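Local coordinates for amino acid ABC transporter, periplasmic amino acid-binding protein (Brucella ovis, PDB 4Z9N) that binds glutathione between its two lobes and probably delivers it, or related amino acid-type solutes, to an ABC transporter in the membrane, at residues D[9-12]-D[13-17]. Sequence-based numbering, arbitrary orientation. Where two conformers were deposited one is given.
Sequences ADTL and SDVKA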
loop_
_atom_site.group_PDB
_atom_site.type_symbol
_atom_site.label_atom_id
_atom_site.label_comp_id
_atom_site.label_asym_id
_atom_site.label_seq_id
_atom_site.Cartn_x
_atom_site.Cartn_y
_atom_site.Cartn_z
ATOM N N ALA D 9 -17.743 1.010 -18.371
ATOM C CA ALA D 9 -16.754 2.086 -18.337
ATOM C C ALA D 9 -15.378 1.575 -18.772
ATOM O O ALA D 9 -14.946 0.497 -18.355
ATOM C CB ALA D 9 -16.676 2.700 -16.950
ATOM N N ASP D 10 -14.709 2.359 -19.616
ATOM C CA ASP D 10 -13.401 2.007 -20.161
ATOM C C ASP D 10 -12.611 3.288 -20.433
ATOM O O ASP D 10 -12.572 3.784 -21.559
ATOM C CB ASP D 10 -13.560 1.186 -21.444
ATOM C CG ASP D 10 -12.270 0.519 -21.884
ATOM O OD1 ASP D 10 -11.185 0.846 -21.348
ATOM O OD2 ASP D 10 -12.350 -0.334 -22.792
ATOM N N THR D 11 -12.002 3.827 -19.388
ATOM C CA THR D 11 -11.272 5.080 -19.488
ATOM C C THR D 11 -10.028 4.898 -20.346
ATOM O O THR D 11 -9.667 5.780 -21.111
ATOM C CB THR D 11 -10.889 5.617 -18.085
ATOM O OG1 THR D 11 -12.076 5.801 -17.307
ATOM C CG2 THR D 11 -10.163 6.939 -18.176
ATOM N N LEU D 12 -9.368 3.749 -20.225
ATOM C CA LEU D 12 -8.191 3.507 -21.057
ATOM C C LEU D 12 -8.521 3.691 -22.549
ATOM O O LEU D 12 -7.810 4.391 -23.272
ATOM C CB LEU D 12 -7.627 2.109 -20.816
ATOM C CG LEU D 12 -6.365 1.842 -21.638
ATOM C CD1 LEU D 12 -5.263 2.843 -21.276
ATOM C CD2 LEU D 12 -5.889 0.412 -21.420
ATOM N N SER D 13 -9.605 3.069 -22.997
ATOM C CA SER D 13 -10.001 3.153 -24.401
ATOM C C SER D 13 -10.313 4.585 -24.825
ATOM O O SER D 13 -9.945 5.016 -25.922
ATOM C CB SER D 13 -11.213 2.260 -24.667
ATOM O OG SER D 13 -11.622 2.354 -26.019
ATOM N N ASP D 14 -11.001 5.317 -23.955
ATOM C CA ASP D 14 -11.368 6.702 -24.242
ATOM C C ASP D 14 -10.151 7.613 -24.283
ATOM O O ASP D 14 -10.083 8.522 -25.106
ATOM C CB ASP D 14 -12.377 7.213 -23.212
ATOM C CG ASP D 14 -13.675 6.427 -23.231
ATOM O OD1 ASP D 14 -14.415 6.471 -22.227
ATOM O OD2 ASP D 14 -13.951 5.763 -24.248
ATOM N N VAL D 15 -9.192 7.354 -23.395
ATOM C CA VAL D 15 -7.938 8.096 -23.378
ATOM C C VAL D 15 -7.161 7.876 -24.688
ATOM O O VAL D 15 -6.671 8.827 -25.296
ATOM C CB VAL D 15 -7.089 7.709 -22.138
ATOM C CG1 VAL D 15 -5.651 8.190 -22.297
ATOM C CG2 VAL D 15 -7.736 8.270 -20.860
ATOM N N LYS D 16 -7.059 6.630 -25.138
ATOM C CA LYS D 16 -6.347 6.364 -26.381
ATOM C C LYS D 16 -7.082 6.974 -27.566
ATOM O O LYS D 16 -6.459 7.511 -28.473
ATOM C CB LYS D 16 -6.143 4.869 -26.605
ATOM C CG LYS D 16 -5.331 4.207 -25.517
ATOM C CD LYS D 16 -5.435 2.699 -25.566
ATOM C CE LYS D 16 -4.556 2.138 -26.656
ATOM N NZ LYS D 16 -5.058 0.823 -27.148
ATOM N N ALA D 17 -8.408 6.900 -27.540
ATOM C CA ALA D 17 -9.225 7.473 -28.606
ATOM C C ALA D 17 -9.063 8.992 -28.732
ATOM O O ALA D 17 -8.991 9.508 -29.841
ATOM C CB ALA D 17 -10.683 7.123 -28.391
HETATM O O HOH W 1 -16.011 4.534 -20.778
#
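Asp-10 is the N-cap of helix 11-18, the first helix of this family 3 solute-binding protein, and its side chain reaches Ser-13 in the first turn. With CG anti to the backbone N (chi1 -167°), the Asp-10 carboxylate is carried over that turn, where OD1 accepts from Ser-13 N at 3.2 Å. The amide comes from well above the carboxylate plane, while OD2 rests 3.4 Å from Ser-13 CB. Asp-10 O accepts from the next amide, that of Asp-14, starting the helical ladder that Val-15 N to Thr-11 O (2.8 Å) and Lys-16 N to Leu-12 O continue. The tight side is largely apolar: Val-15 CG2 lies 3.2 Å from Thr-11 O and 3.9 Å from Thr-11 CG2, Thr-11, Leu-12 and Val-15 all press on Trp-224 of helix 222-240, and Ile-56 of helix 44-57 touches Leu-12, Val-15 and Lys-16. Thr-11 N, at the helix start, is hydrogen-bonded to Asp-221 OD2. The solvent side is looser. Lys-16 lays CG 3.3 Å from Leu-12 O, its CD 4.1 Å from Leu-12 CG. One water links the Asp-10 backbone to the Asp-14 carboxylate, accepting from Asp-10 N and donating to Asp-14 OD1 at 2.9 Å.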